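Local atomic coordinates of mitochondrial RNA-binding protein 1 (PDB entry 2GIA), a protein that forms with MRP2 a guide-RNA-binding complex of the Trypanosoma brucei mitochondrion, thought to act as an RNA matchmaker in RNA editing. Residues B[67-81]-B[88-101]. Numbering follows the deposited sequence.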
# COMPACT_ATOMS: atom_id res chain seq x y z
N VAL B 67 19.67 -3.10 17.93
CA VAL B 67 18.48 -3.33 18.73
C VAL B 67 17.39 -4.03 17.91
O VAL B 67 17.29 -3.85 16.69
CB VAL B 67 17.89 -2.00 19.32
CG1 VAL B 67 18.95 -1.33 20.28
CG2 VAL B 67 17.53 -1.01 18.23
N ARG B 68 16.57 -4.80 18.61
CA ARG B 68 15.50 -5.56 17.95
C ARG B 68 14.18 -5.14 18.57
O ARG B 68 14.06 -5.13 19.78
CB ARG B 68 15.79 -7.06 18.18
CG ARG B 68 14.83 -8.01 17.51
CD ARG B 68 15.05 -9.42 18.09
NE ARG B 68 14.96 -10.44 17.06
CZ ARG B 68 15.93 -10.74 16.20
NH1 ARG B 68 17.10 -10.10 16.23
NH2 ARG B 68 15.72 -11.68 15.28
N LEU B 69 13.20 -4.75 17.74
CA LEU B 69 11.90 -4.32 18.26
C LEU B 69 10.85 -5.45 18.09
O LEU B 69 11.10 -6.45 17.44
CB LEU B 69 11.44 -3.03 17.52
CG LEU B 69 12.43 -1.86 17.41
CD1 LEU B 69 11.70 -0.53 17.02
CD2 LEU B 69 13.18 -1.69 18.69
N ARG B 70 9.68 -5.27 18.68
CA ARG B 70 8.61 -6.27 18.60
C ARG B 70 7.64 -5.93 17.48
O ARG B 70 7.60 -4.81 16.99
CB ARG B 70 7.82 -6.31 19.91
CG ARG B 70 8.57 -6.70 21.19
CD ARG B 70 7.65 -6.37 22.40
NE ARG B 70 7.33 -4.93 22.43
CZ ARG B 70 6.38 -4.38 23.19
NH1 ARG B 70 5.65 -5.15 23.99
NH2 ARG B 70 6.18 -3.06 23.16
N HIS B 71 6.82 -6.89 17.06
CA HIS B 71 5.85 -6.60 16.02
C HIS B 71 4.99 -5.39 16.39
O HIS B 71 4.71 -4.53 15.55
CB HIS B 71 4.92 -7.80 15.80
CG HIS B 71 4.14 -7.72 14.51
ND1 HIS B 71 3.06 -8.54 14.25
CD2 HIS B 71 4.31 -6.96 13.40
CE1 HIS B 71 2.60 -8.29 13.04
NE2 HIS B 71 3.33 -7.34 12.50
N VAL B 72 4.57 -5.30 17.65
CA VAL B 72 3.72 -4.19 18.02
C VAL B 72 4.43 -2.83 18.00
O VAL B 72 3.82 -1.78 17.73
CB VAL B 72 3.01 -4.47 19.41
CG1 VAL B 72 3.96 -4.25 20.57
CG2 VAL B 72 1.75 -3.63 19.51
N ASP B 73 5.75 -2.85 18.19
CA ASP B 73 6.52 -1.60 18.15
C ASP B 73 6.52 -1.10 16.72
O ASP B 73 6.48 0.11 16.47
CB ASP B 73 7.97 -1.84 18.57
CG ASP B 73 8.09 -2.29 20.04
OD1 ASP B 73 7.37 -1.73 20.87
OD2 ASP B 73 8.89 -3.20 20.32
N LEU B 74 6.59 -2.02 15.76
CA LEU B 74 6.56 -1.58 14.35
C LEU B 74 5.23 -0.84 14.10
O LEU B 74 5.18 0.25 13.49
CB LEU B 74 6.71 -2.79 13.42
CG LEU B 74 6.42 -2.54 11.93
CD1 LEU B 74 7.40 -1.47 11.30
CD2 LEU B 74 6.61 -3.89 11.20
N ALA B 75 4.14 -1.41 14.59
CA ALA B 75 2.85 -0.75 14.42
C ALA B 75 2.83 0.62 15.13
O ALA B 75 2.29 1.60 14.60
CB ALA B 75 1.72 -1.69 14.97
N TYR B 76 3.42 0.70 16.34
CA TYR B 76 3.47 1.97 17.05
C TYR B 76 4.28 2.99 16.28
O TYR B 76 3.90 4.15 16.25
CB TYR B 76 4.08 1.81 18.47
CG TYR B 76 3.00 1.63 19.52
CD1 TYR B 76 2.14 2.66 19.81
CD2 TYR B 76 2.83 0.42 20.17
CE1 TYR B 76 1.11 2.51 20.73
CE2 TYR B 76 1.78 0.24 21.10
CZ TYR B 76 0.94 1.31 21.36
OH TYR B 76 -0.08 1.19 22.28
N LEU B 77 5.38 2.56 15.66
CA LEU B 77 6.19 3.53 14.91
C LEU B 77 5.39 4.07 13.73
O LEU B 77 5.48 5.25 13.40
CB LEU B 77 7.49 2.88 14.39
CG LEU B 77 8.48 2.31 15.43
CD1 LEU B 77 9.90 2.25 14.82
CD2 LEU B 77 8.47 3.10 16.74
N VAL B 78 4.60 3.21 13.08
CA VAL B 78 3.79 3.71 11.97
C VAL B 78 2.75 4.70 12.55
O VAL B 78 2.50 5.76 11.97
CB VAL B 78 3.10 2.54 11.22
CG1 VAL B 78 2.09 3.10 10.19
CG2 VAL B 78 4.20 1.75 10.49
N GLY B 79 2.18 4.36 13.71
CA GLY B 79 1.24 5.26 14.35
C GLY B 79 1.85 6.64 14.65
O GLY B 79 1.15 7.67 14.60
N VAL B 80 3.14 6.68 15.00
CA VAL B 80 3.81 7.96 15.26
C VAL B 80 3.94 8.70 13.92
O VAL B 80 3.74 9.91 13.85
CB VAL B 80 5.25 7.75 15.88
CG1 VAL B 80 6.10 9.07 15.78
CG2 VAL B 80 5.13 7.35 17.33
N CYS B 81 4.28 7.97 12.86
CA CYS B 81 4.40 8.61 11.54
C CYS B 81 3.08 9.25 11.10
O CYS B 81 3.04 10.33 10.47
CB CYS B 81 4.78 7.57 10.48
SG CYS B 81 6.53 7.04 10.66
N HIS B 88 6.47 7.01 21.14
CA HIS B 88 6.33 5.63 21.59
C HIS B 88 7.60 5.31 22.39
O HIS B 88 8.72 5.48 21.87
CB HIS B 88 6.19 4.66 20.41
CG HIS B 88 6.19 3.21 20.83
ND1 HIS B 88 5.37 2.74 21.83
CD2 HIS B 88 6.89 2.15 20.39
CE1 HIS B 88 5.56 1.45 21.98
NE2 HIS B 88 6.47 1.05 21.12
N ARG B 89 7.44 4.86 23.64
CA ARG B 89 8.58 4.50 24.46
C ARG B 89 8.71 2.98 24.51
O ARG B 89 7.75 2.28 24.70
CB ARG B 89 8.42 5.07 25.90
CG ARG B 89 9.47 4.48 26.87
CD ARG B 89 9.71 5.38 28.08
NE ARG B 89 10.22 6.69 27.66
CZ ARG B 89 10.53 7.67 28.51
NH1 ARG B 89 10.40 7.49 29.82
NH2 ARG B 89 10.91 8.85 28.05
N MET B 90 9.91 2.47 24.33
CA MET B 90 10.14 1.04 24.35
C MET B 90 11.19 0.75 25.39
O MET B 90 12.28 1.31 25.35
CB MET B 90 10.63 0.61 22.97
CG MET B 90 9.54 0.78 21.89
SD MET B 90 10.26 0.74 20.26
CE MET B 90 10.89 2.39 20.10
N GLU B 91 10.85 -0.12 26.35
CA GLU B 91 11.78 -0.46 27.41
C GLU B 91 11.94 -1.97 27.47
O GLU B 91 10.96 -2.72 27.49
CB GLU B 91 11.27 0.06 28.74
CG GLU B 91 10.98 1.52 28.71
CD GLU B 91 10.49 2.03 30.05
OE1 GLU B 91 11.35 2.28 30.92
OE2 GLU B 91 9.26 2.18 30.21
N THR B 92 13.19 -2.42 27.41
CA THR B 92 13.45 -3.84 27.53
C THR B 92 14.71 -3.93 28.38
O THR B 92 15.27 -2.91 28.80
CB THR B 92 13.74 -4.50 26.19
OG1 THR B 92 14.94 -3.94 25.65
CG2 THR B 92 12.57 -4.30 25.22
N LYS B 93 15.17 -5.16 28.61
CA LYS B 93 16.37 -5.35 29.38
C LYS B 93 17.55 -4.78 28.61
O LYS B 93 18.54 -4.35 29.20
CB LYS B 93 16.60 -6.86 29.62
CG LYS B 93 18.07 -7.25 29.70
CD LYS B 93 18.40 -8.53 28.88
CE LYS B 93 19.19 -8.23 27.57
NZ LYS B 93 20.49 -7.48 27.79
N ALA B 94 17.46 -4.78 27.28
CA ALA B 94 18.58 -4.27 26.49
C ALA B 94 18.60 -2.76 26.22
O ALA B 94 19.67 -2.19 25.97
CB ALA B 94 18.67 -5.06 25.14
N TYR B 95 17.44 -2.11 26.25
CA TYR B 95 17.45 -0.69 25.90
C TYR B 95 16.21 0.01 26.37
O TYR B 95 15.23 -0.64 26.73
CB TYR B 95 17.52 -0.53 24.36
CG TYR B 95 16.38 -1.22 23.60
CD1 TYR B 95 16.59 -2.43 22.90
CD2 TYR B 95 15.08 -0.69 23.63
CE1 TYR B 95 15.52 -3.10 22.25
CE2 TYR B 95 14.03 -1.34 22.98
CZ TYR B 95 14.25 -2.55 22.30
OH TYR B 95 13.16 -3.20 21.70
N THR B 96 16.26 1.35 26.33
CA THR B 96 15.12 2.21 26.63
C THR B 96 15.16 3.23 25.55
O THR B 96 16.06 4.02 25.50
CB THR B 96 15.21 2.90 28.01
OG1 THR B 96 15.11 1.90 29.02
CG2 THR B 96 14.02 3.85 28.21
N LEU B 97 14.15 3.21 24.67
CA LEU B 97 14.18 4.10 23.52
C LEU B 97 12.85 4.75 23.28
O LEU B 97 11.80 4.12 23.41
CB LEU B 97 14.55 3.29 22.23
CG LEU B 97 15.98 2.79 22.03
CD1 LEU B 97 16.14 1.85 20.78
CD2 LEU B 97 16.85 4.03 21.90
N ASP B 98 12.90 6.03 22.91
CA ASP B 98 11.70 6.77 22.54
C ASP B 98 11.77 7.04 21.04
O ASP B 98 12.86 7.41 20.51
CB ASP B 98 11.64 8.16 23.21
CG ASP B 98 11.13 8.11 24.65
OD1 ASP B 98 10.85 7.00 25.13
OD2 ASP B 98 11.03 9.17 25.29
N PHE B 99 10.63 6.96 20.37
CA PHE B 99 10.59 7.32 18.96
C PHE B 99 9.53 8.44 18.87
O PHE B 99 8.37 8.24 19.30
CB PHE B 99 10.12 6.12 18.09
CG PHE B 99 10.02 6.44 16.62
CD1 PHE B 99 8.78 6.61 16.01
CD2 PHE B 99 11.20 6.53 15.83
CE1 PHE B 99 8.70 6.86 14.61
CE2 PHE B 99 11.14 6.78 14.43
CZ PHE B 99 9.88 6.95 13.81
N GLU B 100 9.89 9.59 18.28
CA GLU B 100 8.88 10.65 18.16
C GLU B 100 9.04 11.43 16.87
O GLU B 100 10.11 11.41 16.24
CB GLU B 100 8.95 11.60 19.36
CG GLU B 100 10.34 12.10 19.68
CD GLU B 100 10.37 12.72 21.09
OE1 GLU B 100 11.28 12.41 21.85
OE2 GLU B 100 9.48 13.52 21.44
N LYS B 101 7.98 12.12 16.48
CA LYS B 101 7.99 12.89 15.23
C LYS B 101 8.40 14.31 15.54
O LYS B 101 7.91 14.88 16.52
CB LYS B 101 6.60 12.85 14.57
CG LYS B 101 6.52 13.51 13.16
CD LYS B 101 5.25 13.08 12.44
CE LYS B 101 5.25 13.50 10.96
NZ LYS B 101 4.06 12.90 10.32
O HOH W 1 10.60 -3.20 22.53
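Asp73 OD1 is gripped from opposite faces of its carboxylate plane by His88 NE2, at 2.9 Å, and by the guanidinium of Arg70. The histidine N-H runs almost straight to Asp73 OD1 (177°), which lies in the plane of the imidazole ring. This His-carboxylate pair ties helix 71-81 to strand 87-91, the outermost strand within this chain of a five-stranded antiparallel sheet, next to 96-101, in a fold of the PC4-like clan. Asp73 OD2 accepts from Arg70 N and NE at the N-cap, and a water bridges it to Tyr95 OH, so both carboxylate oxygens are held and the group's rotation is fixed.

The His88 ring lies against Tyr76 in an offset stack, planes 10° apart, with Tyr76 CB 3.4 Å from the imidazole centroid, a CH-pi contact over its face. Tyr76 OH meanwhile reaches Asp169 of the neighbouring MRP2 chain, linking this stack to the heteromeric interface. Deeper in, Leu77 CD2 packs 3.6 Å from Phe99 CD1, and Val80 CG1, anti to its backbone N (chi1 164°), meets the same ring at CE1. Toward the strand 65-68 end, Val67 CG1 lies against Tyr95 CD1 at 3.7 Å. The phenol of Tyr95 donates to Arg68 O at 2.9 Å, from a position tilted out of the carbonyl plane. At the helix C-terminus the extended Lys101, its NZ also in a salt bridge with Glu83, donates a 2.8 Å hydrogen bond from NZ to Cys81 O.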